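Hydrogenase maturation factor (Thermoanaerobacter tengcongensis, PDB 3VTI) accepts a carbamoyl group from HypF and probably dehydrates it, at the expense of ATP, to the nitrile needed in the maturation of [NiFe]-hydrogenases. Local coordinates at residues Gly56-Ala61 with Ala66-Leu71; Lys186-Thr189 with Ala193-Val196; Val196-Thr201 with Leu209-Lys214; Val257-Ala262 with Ile281-Asp286; Lys288-Asn293 with Arg300-Pro305. One frame throughout, in Å; residues are numbered along the deposited sequence.

Interaction 1: Gly56-Ala61 with Ala66-Leu71. With MG (magnesium ion), chain K.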
# COMPACT_ATOMS: atom_id res chain seq x y z
N GLY C 56 -9.24 14.56 2.17
CA GLY C 56 -8.77 14.65 0.80
C GLY C 56 -9.83 14.31 -0.23
O GLY C 56 -9.95 14.97 -1.25
N THR C 57 -10.60 13.27 0.06
CA THR C 57 -11.66 12.84 -0.83
C THR C 57 -12.92 13.69 -0.69
O THR C 57 -13.63 13.92 -1.67
CB THR C 57 -11.96 11.37 -0.61
OG1 THR C 57 -10.85 10.60 -1.10
CG2 THR C 57 -13.23 10.96 -1.35
N VAL C 58 -13.18 14.18 0.52
CA VAL C 58 -14.27 15.13 0.72
C VAL C 58 -13.96 16.37 -0.10
O VAL C 58 -14.83 16.90 -0.81
CB VAL C 58 -14.45 15.46 2.23
CG1 VAL C 58 -15.26 16.76 2.43
CG2 VAL C 58 -15.08 14.28 2.98
N ASN C 59 -12.71 16.82 -0.05
CA ASN C 59 -12.27 17.98 -0.79
C ASN C 59 -12.39 17.78 -2.30
O ASN C 59 -13.02 18.60 -2.99
CB ASN C 59 -10.87 18.39 -0.36
CG ASN C 59 -10.82 18.85 1.11
OD1 ASN C 59 -11.86 19.21 1.69
ND2 ASN C 59 -9.62 18.85 1.70
N ASP C 60 -11.80 16.68 -2.79
CA ASP C 60 -11.82 16.36 -4.21
C ASP C 60 -13.26 16.28 -4.72
O ASP C 60 -13.54 16.70 -5.84
CB ASP C 60 -11.08 15.04 -4.48
CG ASP C 60 -9.56 15.20 -4.53
OD1 ASP C 60 -9.04 16.10 -5.24
OD2 ASP C 60 -8.85 14.38 -3.89
N ALA C 61 -14.17 15.76 -3.90
CA ALA C 61 -15.57 15.58 -4.27
C ALA C 61 -16.36 16.90 -4.31
O ALA C 61 -17.50 16.94 -4.81
CB ALA C 61 -16.25 14.58 -3.35
N ALA C 66 -19.67 21.10 -5.54
CA ALA C 66 -20.54 20.04 -5.06
C ALA C 66 -20.51 19.84 -3.56
O ALA C 66 -19.50 20.14 -2.90
CB ALA C 66 -20.22 18.73 -5.78
N LYS C 67 -21.63 19.37 -3.03
CA LYS C 67 -21.75 18.90 -1.66
C LYS C 67 -21.40 17.41 -1.64
O LYS C 67 -22.11 16.61 -2.24
CB LYS C 67 -23.17 19.11 -1.16
CG LYS C 67 -23.45 18.53 0.22
CD LYS C 67 -24.78 19.01 0.78
CE LYS C 67 -24.89 18.65 2.26
NZ LYS C 67 -23.62 18.95 3.01
N PRO C 68 -20.30 17.04 -0.97
CA PRO C 68 -19.99 15.62 -0.86
C PRO C 68 -20.92 14.96 0.14
O PRO C 68 -21.27 15.58 1.14
CB PRO C 68 -18.54 15.61 -0.35
CG PRO C 68 -18.41 16.87 0.41
CD PRO C 68 -19.31 17.88 -0.26
N LEU C 69 -21.33 13.72 -0.13
CA LEU C 69 -22.31 13.02 0.71
C LEU C 69 -21.84 11.64 1.17
O LEU C 69 -21.99 11.29 2.34
CB LEU C 69 -23.65 12.88 -0.01
CG LEU C 69 -24.54 14.08 -0.32
CD1 LEU C 69 -25.62 13.69 -1.33
CD2 LEU C 69 -25.18 14.68 0.94
N PHE C 70 -21.31 10.85 0.24
CA PHE C 70 -21.00 9.45 0.50
C PHE C 70 -19.58 9.11 0.14
O PHE C 70 -19.04 9.63 -0.85
CB PHE C 70 -21.97 8.54 -0.24
CG PHE C 70 -23.42 8.87 0.02
CD1 PHE C 70 -23.97 8.73 1.30
CD2 PHE C 70 -24.23 9.34 -1.01
CE1 PHE C 70 -25.31 9.04 1.54
CE2 PHE C 70 -25.58 9.65 -0.77
CZ PHE C 70 -26.12 9.50 0.50
N LEU C 71 -18.99 8.25 0.96
CA LEU C 71 -17.60 7.83 0.80
C LEU C 71 -17.43 6.33 0.93
O LEU C 71 -18.18 5.66 1.64
CB LEU C 71 -16.71 8.53 1.83
CG LEU C 71 -15.94 9.78 1.39
CD1 LEU C 71 -16.85 10.99 1.29
CD2 LEU C 71 -14.78 10.04 2.35
MG MG K . -7.52 17.32 -5.84
O HOH W 1 -7.24 15.94 -7.78
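With chi1 at 162°, Val58 swings CG1 opposite its backbone N and against the ring of Pro68, which leaves CG2, beside the N, for Leu71. In Thr57 the methyl CG2 is the branch opposite the backbone N, and it meets Leu71, while OG1 hydrogen-bonds to Thr124. The contact is helix-on-sheet packing in the N-terminal domain of the AIR synthase related fold: the last turn of helix 49-60 lies against strand 66-78, and the axes of segments 56-60 and 66-71 approach to 8.4 Å, their N-to-C directions 137° apart. Val58 and Pro68 cross at about a right angle, CG1 on CG at 3.7 Å. CG2 of Val58 meets CD1 of Leu71 at 4.1 Å, again crosswise, whereas Thr57 and Leu71 slide past each other, CG2 of the threonine lying 4.0 Å from CG of the leucine. One turn on from Thr57, the CB atoms of Ala61 and Pro68 pack 3.9 Å apart. No hydrogen bond joins the segments; segment 66-71, the start of strand 66-78, pairs with strands 103-112 and 120-130. Asp60 points elsewhere and, with Asp22 and Asp199, binds the magnesium ion, its OD1 lying 2.0 Å from the metal.

Interaction 2: Lys186-Thr189 with Ala193-Val196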
# COMPACT_ATOMS: atom_id res chain seq x y z
N LYS C 186 -20.08 27.83 0.88
CA LYS C 186 -20.29 29.28 1.00
C LYS C 186 -19.79 30.02 -0.23
O LYS C 186 -20.31 31.08 -0.56
CB LYS C 186 -19.65 29.85 2.27
CG LYS C 186 -20.24 29.33 3.58
CD LYS C 186 -19.49 29.87 4.79
CE LYS C 186 -20.02 31.24 5.22
NZ LYS C 186 -19.01 32.00 6.04
N LEU C 187 -18.79 29.46 -0.90
CA LEU C 187 -18.29 30.04 -2.14
C LEU C 187 -19.28 29.81 -3.27
O LEU C 187 -19.48 30.69 -4.11
CB LEU C 187 -16.92 29.46 -2.52
CG LEU C 187 -15.67 30.09 -1.92
CD1 LEU C 187 -14.45 29.21 -2.15
CD2 LEU C 187 -15.43 31.50 -2.46
N MET C 188 -19.90 28.64 -3.28
CA MET C 188 -20.82 28.26 -4.35
C MET C 188 -22.11 29.08 -4.32
O MET C 188 -22.99 28.91 -5.17
CB MET C 188 -21.10 26.76 -4.34
CG MET C 188 -19.88 25.87 -4.71
SD MET C 188 -18.80 26.49 -6.05
CE MET C 188 -19.90 26.50 -7.47
N THR C 189 -22.22 29.97 -3.33
CA THR C 189 -23.22 31.04 -3.34
C THR C 189 -23.02 31.91 -4.58
O THR C 189 -23.99 32.44 -5.13
CB THR C 189 -23.08 31.94 -2.10
OG1 THR C 189 -23.37 31.16 -0.93
CG2 THR C 189 -24.05 33.09 -2.14
N ALA C 193 -19.85 32.41 -11.28
CA ALA C 193 -18.69 33.29 -11.11
C ALA C 193 -17.48 32.54 -10.56
O ALA C 193 -16.34 32.95 -10.77
CB ALA C 193 -19.05 34.49 -10.22
N ILE C 194 -17.75 31.45 -9.83
CA ILE C 194 -16.70 30.52 -9.42
C ILE C 194 -16.38 29.66 -10.64
O ILE C 194 -17.22 28.90 -11.13
CB ILE C 194 -17.16 29.63 -8.24
CG1 ILE C 194 -17.59 30.48 -7.02
CG2 ILE C 194 -16.10 28.56 -7.89
CD1 ILE C 194 -16.47 31.24 -6.32
N LYS C 195 -15.15 29.78 -11.12
CA LYS C 195 -14.76 29.13 -12.36
C LYS C 195 -13.92 27.88 -12.14
O LYS C 195 -14.17 26.85 -12.77
CB LYS C 195 -14.07 30.13 -13.28
CG LYS C 195 -15.06 31.07 -13.95
CD LYS C 195 -14.35 32.26 -14.50
CE LYS C 195 -14.96 32.76 -15.79
NZ LYS C 195 -14.69 31.84 -16.93
N VAL C 196 -12.94 27.95 -11.24
CA VAL C 196 -12.05 26.82 -10.95
C VAL C 196 -11.86 26.64 -9.44
O VAL C 196 -11.75 27.61 -8.70
CB VAL C 196 -10.66 26.98 -11.59
CG1 VAL C 196 -9.72 25.82 -11.20
CG2 VAL C 196 -10.79 27.11 -13.10
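Met188 and Ile194 bring their CA atoms to 6.9 Å, the nearest approach of two short pieces of chain: Lys186-Thr189, where helix 181-187 gives way to a 3-10 turn, and Ala193-Val196, which enters strand 194-198. Ile194 is the hub, pointing its CB toward the helix end and dividing its branches between two neighbours. Its CG1, anti to the carbonyl carbon (chi1 -58°), leads to the backbone and side chain of Leu187. There CG1 rests 3.5 Å from Leu187 O, and CD1 reaches CD2 of Leu187 at 4.0 Å, the two side chains crossing at about a right angle. The other branch, CG2, takes Met188, whose SD lies 3.9 Å away. Met188 leaves its backbone heading away from the strand, and only the bends at chi2 and chi3 fold its chain round to lay the sulfur against the isoleucine. The contact thus closes the tight connection by which the C-terminal AIR synthase related domain passes from a helix into an outermost strand of its mixed sheet. Strand 254-257 continues the same apolar layer, Val255 touching Leu187 and Val257 touching Ile194, and Ala265 of helix 262-270 also packs on Leu187. At the exposed end of the turn, Thr189 OG1 donates to Lys186 O at 3.1 Å from above the carbonyl plane. With no hydrogen bond between the segments, the contact rests on burial of hydrocarbon and sulfur, without the directional hold of polar pairs.

Interaction 3: Val196-Thr201 with Leu209-Lys214. With MG (magnesium ion), chain K.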
# COMPACT_ATOMS: atom_id res chain seq x y z
N VAL C 196 -12.94 27.95 -11.24
CA VAL C 196 -12.05 26.82 -10.95
C VAL C 196 -11.86 26.64 -9.44
O VAL C 196 -11.75 27.61 -8.70
CB VAL C 196 -10.66 26.98 -11.59
CG1 VAL C 196 -9.72 25.82 -11.20
CG2 VAL C 196 -10.79 27.11 -13.10
N LEU C 197 -11.84 25.38 -9.01
CA LEU C 197 -11.56 25.03 -7.64
C LEU C 197 -10.62 23.83 -7.65
O LEU C 197 -10.92 22.82 -8.27
CB LEU C 197 -12.84 24.68 -6.88
CG LEU C 197 -13.83 25.79 -6.52
CD1 LEU C 197 -15.08 25.20 -5.91
CD2 LEU C 197 -13.22 26.80 -5.56
N ARG C 198 -9.48 23.96 -6.98
CA ARG C 198 -8.56 22.83 -6.81
C ARG C 198 -7.72 22.96 -5.55
O ARG C 198 -7.20 24.04 -5.24
CB ARG C 198 -7.66 22.64 -8.03
CG ARG C 198 -6.73 21.45 -7.93
CD ARG C 198 -6.22 21.01 -9.29
NE ARG C 198 -7.26 20.34 -10.07
CZ ARG C 198 -7.10 19.83 -11.29
NH1 ARG C 198 -5.92 19.90 -11.91
NH2 ARG C 198 -8.12 19.24 -11.89
N ASP C 199 -7.60 21.86 -4.82
CA ASP C 199 -6.72 21.80 -3.66
C ASP C 199 -5.26 21.50 -4.07
O ASP C 199 -5.01 20.53 -4.79
CB ASP C 199 -7.24 20.78 -2.64
CG ASP C 199 -7.46 19.39 -3.22
OD1 ASP C 199 -7.68 19.26 -4.46
OD2 ASP C 199 -7.44 18.43 -2.42
N PRO C 200 -4.31 22.34 -3.62
CA PRO C 200 -2.92 22.19 -4.06
C PRO C 200 -2.26 21.13 -3.20
O PRO C 200 -1.65 21.43 -2.17
CB PRO C 200 -2.32 23.58 -3.81
CG PRO C 200 -3.30 24.33 -2.92
CD PRO C 200 -4.46 23.41 -2.62
N THR C 201 -2.42 19.88 -3.61
CA THR C 201 -1.85 18.75 -2.89
C THR C 201 -0.50 18.41 -3.55
O THR C 201 0.36 19.28 -3.70
CB THR C 201 -2.83 17.55 -2.86
OG1 THR C 201 -3.32 17.31 -4.17
CG2 THR C 201 -4.04 17.85 -1.96
N LEU C 209 -1.53 25.78 -10.64
CA LEU C 209 -1.54 26.89 -11.58
C LEU C 209 -1.21 26.41 -12.98
O LEU C 209 -1.84 26.83 -13.95
CB LEU C 209 -0.59 28.02 -11.13
CG LEU C 209 -0.80 28.69 -9.76
CD1 LEU C 209 0.30 29.70 -9.47
CD2 LEU C 209 -2.18 29.34 -9.60
N TYR C 210 -0.22 25.52 -13.08
CA TYR C 210 0.17 24.92 -14.36
C TYR C 210 -0.94 24.06 -14.94
O TYR C 210 -1.11 24.02 -16.16
CB TYR C 210 1.45 24.08 -14.20
CG TYR C 210 2.71 24.86 -14.44
CD1 TYR C 210 3.20 25.06 -15.74
CD2 TYR C 210 3.42 25.43 -13.39
CE1 TYR C 210 4.37 25.78 -15.97
CE2 TYR C 210 4.59 26.15 -13.61
CZ TYR C 210 5.06 26.32 -14.90
OH TYR C 210 6.21 27.05 -15.12
N GLU C 211 -1.67 23.37 -14.08
CA GLU C 211 -2.79 22.55 -14.51
C GLU C 211 -3.93 23.43 -15.02
O GLU C 211 -4.58 23.09 -16.01
CB GLU C 211 -3.28 21.64 -13.39
CG GLU C 211 -2.39 20.42 -13.15
CD GLU C 211 -2.51 19.83 -11.75
OE1 GLU C 211 -3.13 20.46 -10.86
OE2 GLU C 211 -1.96 18.72 -11.53
N ILE C 212 -4.14 24.57 -14.35
CA ILE C 212 -5.13 25.54 -14.80
C ILE C 212 -4.71 26.12 -16.14
O ILE C 212 -5.53 26.21 -17.06
CB ILE C 212 -5.34 26.68 -13.78
CG1 ILE C 212 -5.92 26.16 -12.45
CG2 ILE C 212 -6.26 27.74 -14.37
CD1 ILE C 212 -5.78 27.14 -11.29
N SER C 213 -3.43 26.49 -16.26
CA SER C 213 -2.86 27.00 -17.51
C SER C 213 -3.00 26.05 -18.69
O SER C 213 -3.46 26.45 -19.76
CB SER C 213 -1.39 27.35 -17.33
OG SER C 213 -1.24 28.69 -16.88
N LYS C 214 -2.59 24.81 -18.48
CA LYS C 214 -2.66 23.79 -19.52
C LYS C 214 -4.10 23.61 -20.01
O LYS C 214 -4.38 23.76 -21.20
CB LYS C 214 -2.09 22.46 -19.00
CG LYS C 214 -1.98 21.36 -20.04
CD LYS C 214 -1.51 20.04 -19.41
CE LYS C 214 -1.62 18.90 -20.42
NZ LYS C 214 -1.10 17.59 -19.88
MG MG K . -7.52 17.32 -5.84
O HOH W 1 -7.24 15.94 -7.78
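Arg198, Ile212 and Glu211 bury the most surface where helix 204-216 packs across strand 194-198, a helix-on-sheet layer of the C-terminal AIR synthase related domain. Arg198 starts out with CG anti to its backbone N (chi1 -178°) and bends at chi3, which brings the edge of its guanidinium to the helix. NH1 donates there to Glu211 OE1 at 3.0 Å, with an N-H...O angle of 154°, in a salt bridge. The carboxylate oxygen lies near the guanidinium plane, but the nitrogen comes to it from above the carboxylate, the two planes being 86° apart; the pair is therefore joined through one nitrogen and one oxygen, not by a flat two-pronged bridge. The aliphatic part of the glutamate also borders the cation, its CB lying 3.5 Å from NH1. The rest of the guanidinium is engaged elsewhere: NE forms a salt bridge with the metal ligand Asp22, and NH2 bonds to Met20 O. With an alanine in place of Glu211, NH1 would probably lack this acceptor, leaving the guanidinium held by Asp22 and Met20. The next residue of the helix, Ile212, brings its CG1-CD1 branch to the strand, where CG1 meets CG1 of Val196 at 4.0 Å; Val256 and Ile220 of the same sheet extend this apolar patch. The residue after Arg198 leaves the strand for the metal: Asp199 OD1 binds the magnesium ion at 2.4 Å, and a water lies at the same distance from the ion.

Interaction 4: Val257-Ala262 with Ile281-Asp286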
# COMPACT_ATOMS: atom_id res chain seq x y z
N VAL C 257 -12.03 33.11 -9.98
CA VAL C 257 -13.35 33.76 -10.03
C VAL C 257 -13.44 34.86 -11.08
O VAL C 257 -12.42 35.36 -11.56
CB VAL C 257 -13.75 34.42 -8.66
CG1 VAL C 257 -13.85 33.39 -7.58
CG2 VAL C 257 -12.76 35.49 -8.27
N GLU C 258 -14.67 35.25 -11.42
CA GLU C 258 -14.89 36.45 -12.22
C GLU C 258 -14.38 37.69 -11.49
O GLU C 258 -14.52 37.81 -10.27
CB GLU C 258 -16.37 36.62 -12.57
CG GLU C 258 -16.84 35.74 -13.71
CD GLU C 258 -17.85 36.42 -14.61
OE1 GLU C 258 -17.52 37.50 -15.15
OE2 GLU C 258 -18.97 35.88 -14.78
N ARG C 259 -13.80 38.60 -12.26
CA ARG C 259 -13.17 39.80 -11.75
C ARG C 259 -14.03 40.56 -10.73
O ARG C 259 -13.52 40.95 -9.67
CB ARG C 259 -12.81 40.71 -12.93
CG ARG C 259 -11.62 41.60 -12.68
CD ARG C 259 -11.09 42.21 -13.96
NE ARG C 259 -9.64 42.41 -13.90
CZ ARG C 259 -9.04 43.50 -13.42
NH1 ARG C 259 -9.77 44.50 -12.95
NH2 ARG C 259 -7.72 43.59 -13.41
N ASP C 260 -15.31 40.76 -11.04
CA ASP C 260 -16.21 41.55 -10.20
C ASP C 260 -16.59 40.85 -8.89
O ASP C 260 -17.07 41.49 -7.95
CB ASP C 260 -17.47 41.96 -10.98
CG ASP C 260 -17.35 43.33 -11.65
OD1 ASP C 260 -16.24 43.92 -11.64
OD2 ASP C 260 -18.37 43.82 -12.20
N TYR C 261 -16.36 39.54 -8.81
CA TYR C 261 -16.79 38.77 -7.64
C TYR C 261 -15.66 38.38 -6.70
O TYR C 261 -15.90 37.74 -5.67
CB TYR C 261 -17.60 37.54 -8.08
CG TYR C 261 -18.88 37.91 -8.78
CD1 TYR C 261 -20.08 37.98 -8.09
CD2 TYR C 261 -18.88 38.23 -10.14
CE1 TYR C 261 -21.26 38.35 -8.74
CE2 TYR C 261 -20.05 38.59 -10.80
CZ TYR C 261 -21.23 38.64 -10.09
OH TYR C 261 -22.38 38.99 -10.75
N ALA C 262 -14.45 38.81 -7.03
CA ALA C 262 -13.26 38.47 -6.25
C ALA C 262 -13.29 38.98 -4.82
O ALA C 262 -12.93 38.26 -3.89
CB ALA C 262 -12.00 38.95 -6.97
N ILE C 281 -4.24 36.40 -4.77
CA ILE C 281 -2.81 36.17 -5.03
C ILE C 281 -2.34 36.46 -6.46
O ILE C 281 -1.14 36.60 -6.70
CB ILE C 281 -2.35 34.75 -4.61
CG1 ILE C 281 -3.13 33.67 -5.37
CG2 ILE C 281 -2.46 34.57 -3.09
CD1 ILE C 281 -2.48 32.31 -5.37
N GLY C 282 -3.27 36.54 -7.41
CA GLY C 282 -2.90 36.74 -8.79
C GLY C 282 -4.03 36.96 -9.77
O GLY C 282 -5.17 37.24 -9.37
N GLU C 283 -3.70 36.83 -11.05
CA GLU C 283 -4.60 37.13 -12.17
C GLU C 283 -4.30 36.18 -13.33
O GLU C 283 -3.15 35.83 -13.59
CB GLU C 283 -4.43 38.60 -12.63
CG GLU C 283 -5.57 39.11 -13.52
CD GLU C 283 -5.37 40.54 -14.03
OE1 GLU C 283 -4.40 40.80 -14.78
OE2 GLU C 283 -6.23 41.41 -13.72
N VAL C 284 -5.36 35.76 -14.02
CA VAL C 284 -5.26 34.91 -15.20
C VAL C 284 -4.86 35.74 -16.44
O VAL C 284 -5.55 36.69 -16.82
CB VAL C 284 -6.59 34.17 -15.45
CG1 VAL C 284 -6.54 33.38 -16.74
CG2 VAL C 284 -6.91 33.26 -14.28
N ASN C 285 -3.74 35.35 -17.04
CA ASN C 285 -3.11 36.06 -18.15
C ASN C 285 -3.61 35.63 -19.51
O ASN C 285 -4.35 34.66 -19.65
CB ASN C 285 -1.59 35.83 -18.14
CG ASN C 285 -0.86 36.72 -17.15
OD1 ASN C 285 -1.45 37.61 -16.53
ND2 ASN C 285 0.44 36.48 -17.02
N ASP C 286 -3.17 36.39 -20.51
CA ASP C 286 -3.35 36.08 -21.92
C ASP C 286 -2.21 35.14 -22.32
O ASP C 286 -2.38 34.29 -23.21
CB ASP C 286 -3.26 37.39 -22.73
CG ASP C 286 -4.04 37.35 -24.04
OD1 ASP C 286 -5.02 36.57 -24.15
OD2 ASP C 286 -3.69 38.10 -24.97
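Arg259 reaches Glu283 with the far end of its side chain alone. From CB, the chain sets CG anti to the backbone N (chi1 -151°), runs on through CG and CD and bends at chi3, and this bend turns the guanidinium toward strand 279-285. NE comes within 3.6 Å of Glu283 OE2, and CZ within 3.5 Å of that same oxygen. NH2 makes the bond itself, donating to OE2 at 2.7 Å with an N-H...O angle of 157°. The acceptor sits at the edge of the guanidinium, close to its plane, and is met almost in line with its own C-O bond. Glu283 supplies it on an extended arm, CG anti to the backbone N, and the two flat groups are turned 49° from each other. Of the guanidinium nitrogens, only NH2 bonds to OE2 in this salt bridge.

In the mixed sheet of the C-terminal AIR synthase related domain, strand 146-149 lies between strands 254-257 and 279-285. The ion pair therefore joins the loop after one flanking strand to the other flanking strand. A classic beta bulge at Ile281 and Gly282, facing Val147, immediately precedes Glu283. Since Arg259 is exposed and the backbones stay well apart, solvent is likely to weaken the attraction, which here rests on charge and one hydrogen bond without apolar packing across the contact.

Interaction 5: Lys288-Asn293 with Arg300-Pro305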
# COMPACT_ATOMS: atom_id res chain seq x y z
N LYS C 288 0.42 32.15 -22.19
CA LYS C 288 0.23 30.77 -21.75
C LYS C 288 1.33 30.38 -20.76
O LYS C 288 1.87 29.27 -20.81
CB LYS C 288 0.11 29.83 -22.95
CG LYS C 288 -1.20 30.07 -23.72
CD LYS C 288 -1.34 29.20 -24.96
CE LYS C 288 -2.67 29.51 -25.65
NZ LYS C 288 -2.85 28.74 -26.92
N LEU C 289 1.64 31.31 -19.86
CA LEU C 289 2.76 31.19 -18.94
C LEU C 289 2.37 31.38 -17.47
O LEU C 289 1.39 32.06 -17.15
CB LEU C 289 3.85 32.21 -19.30
CG LEU C 289 4.79 32.00 -20.49
CD1 LEU C 289 5.46 30.62 -20.45
CD2 LEU C 289 4.09 32.24 -21.83
N VAL C 290 3.14 30.76 -16.58
CA VAL C 290 2.93 30.89 -15.15
C VAL C 290 4.08 31.71 -14.56
O VAL C 290 5.21 31.24 -14.48
CB VAL C 290 2.81 29.51 -14.44
CG1 VAL C 290 2.54 29.69 -12.94
CG2 VAL C 290 1.71 28.68 -15.09
N THR C 291 3.75 32.94 -14.16
CA THR C 291 4.75 33.92 -13.73
C THR C 291 4.48 34.46 -12.33
O THR C 291 3.33 34.56 -11.89
CB THR C 291 4.82 35.11 -14.72
OG1 THR C 291 3.56 35.78 -14.76
CG2 THR C 291 5.19 34.63 -16.13
N ILE C 292 5.55 34.82 -11.62
CA ILE C 292 5.44 35.44 -10.30
C ILE C 292 6.16 36.79 -10.26
O ILE C 292 7.31 36.91 -10.67
CB ILE C 292 5.95 34.50 -9.17
CG1 ILE C 292 5.81 35.18 -7.80
CG2 ILE C 292 7.39 34.05 -9.44
CD1 ILE C 292 6.14 34.29 -6.63
N ASN C 293 5.45 37.80 -9.77
CA ASN C 293 6.02 39.14 -9.62
C ASN C 293 6.51 39.38 -8.20
O ASN C 293 5.79 39.12 -7.24
CB ASN C 293 4.98 40.21 -9.99
CG ASN C 293 5.09 40.67 -11.43
OD1 ASN C 293 5.37 39.88 -12.33
ND2 ASN C 293 4.87 41.96 -11.65
N ARG C 300 9.29 36.70 -13.11
CA ARG C 300 10.01 35.47 -13.46
C ARG C 300 9.03 34.29 -13.53
O ARG C 300 8.00 34.29 -12.86
CB ARG C 300 11.16 35.19 -12.48
CG ARG C 300 10.72 34.97 -11.04
CD ARG C 300 11.83 34.37 -10.20
NE ARG C 300 11.30 33.87 -8.93
CZ ARG C 300 10.96 32.61 -8.69
NH1 ARG C 300 11.09 31.68 -9.64
NH2 ARG C 300 10.47 32.26 -7.50
N ILE C 301 9.36 33.30 -14.35
CA ILE C 301 8.53 32.11 -14.49
C ILE C 301 8.59 31.26 -13.22
O ILE C 301 9.64 31.14 -12.58
CB ILE C 301 8.91 31.24 -15.74
CG1 ILE C 301 10.37 30.77 -15.69
CG2 ILE C 301 8.62 31.98 -17.03
CD1 ILE C 301 10.56 29.33 -15.21
N VAL C 302 7.45 30.69 -12.86
CA VAL C 302 7.39 29.75 -11.76
C VAL C 302 7.89 28.41 -12.29
O VAL C 302 7.42 27.93 -13.32
CB VAL C 302 5.96 29.62 -11.20
CG1 VAL C 302 5.90 28.58 -10.09
CG2 VAL C 302 5.45 30.98 -10.71
N ASP C 303 8.86 27.82 -11.60
CA ASP C 303 9.42 26.54 -11.99
C ASP C 303 8.50 25.40 -11.59
O ASP C 303 7.83 25.47 -10.56
CB ASP C 303 10.81 26.35 -11.38
CG ASP C 303 11.82 27.38 -11.89
OD1 ASP C 303 12.21 27.30 -13.08
OD2 ASP C 303 12.23 28.26 -11.11
N ARG C 304 8.44 24.35 -12.42
CA ARG C 304 7.60 23.19 -12.13
C ARG C 304 8.32 22.14 -11.26
O ARG C 304 9.46 21.77 -11.56
CB ARG C 304 7.08 22.57 -13.43
CG ARG C 304 5.93 21.59 -13.22
CD ARG C 304 5.59 20.81 -14.48
NE ARG C 304 4.54 21.45 -15.26
CZ ARG C 304 3.75 20.82 -16.14
NH1 ARG C 304 3.90 19.51 -16.35
NH2 ARG C 304 2.83 21.49 -16.81
N PRO C 305 7.66 21.66 -10.18
CA PRO C 305 8.20 20.63 -9.26
C PRO C 305 8.70 19.35 -9.95
O PRO C 305 9.88 18.99 -9.86
CB PRO C 305 6.99 20.29 -8.36
CG PRO C 305 6.13 21.50 -8.39
CD PRO C 305 6.35 22.18 -9.72
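Ile292 and Arg300 face each other as an antiparallel hydrogen-bonded pair. Ile292 N donates to Arg300 O at 2.8 Å, and Arg300 N returns a bond to Ile292 O at 3.1 Å. Two residues along, Val302 N donates to Val290 O at 2.8 Å, while Thr291 and Ile301 form the non-hydrogen-bonded pair between, their side chains diverging. On one face of the sheet, Ile292 and Arg300 lie side by side and point the same way. Arg300 CG sits between the backbone N and the carbonyl carbon (chi1 62°), and the chain stays extended to NE, a course that lays the guanidinium flat over Ile292 CG2. This methyl stands 3.8 Å from the plane, over its centre. Val302 CG2 packs on the same Ile292 CG2 at 3.8 Å, and Val302 CB meets Val290 CG1, also at 3.8 Å. With an alanine at the position of Arg300, the guanidinium cover is lost, and Ile292 CG2 would probably be left more open on this side.

The two segments form the beta hairpin of strands 290-293 and 299-301, one margin of the mixed sheet of the C-terminal AIR synthase related domain within this chain. Its inner strand is held by parallel pairing with strand 219-223, where Thr291 makes backbone hydrogen bonds with Ile220 and Ile222. Tyr210 and Ser213 of helix 204-216 pack on Val290, while Ile222 of the neighbouring strand and Leu227 of a loop touch Ile292. Ile301 makes backbone hydrogen bonds to another protein's chain in the HypE-HypF complex.

Overall arrangement
The magnesium ion unites interactions 1 and 3: Asp60 and Asp199, from the N-terminal and C-terminal AIR synthase related domains, both bind it, together with Asp22. Asp60 OD1 and Asp199 OD1 lie 3.5 Å apart, although the centres of the two contacts are about 18 Å apart. Interaction 2 shares Val196 with interaction 3, and Met188 SD packs on Leu197 CD1 at 3.9 Å. Interactions 2 to 5 all reach the mixed sheet, whose outermost strands within this chain are used by interactions 2 and 5, with centres about 25 Å apart. Interaction 4 borders interaction 2, where Ile194 CD1 meets Val257 CG1 at 3.6 Å. Interaction 5, about 30 Å from interaction 1 between centres, lies far from the metal and near the partner protein.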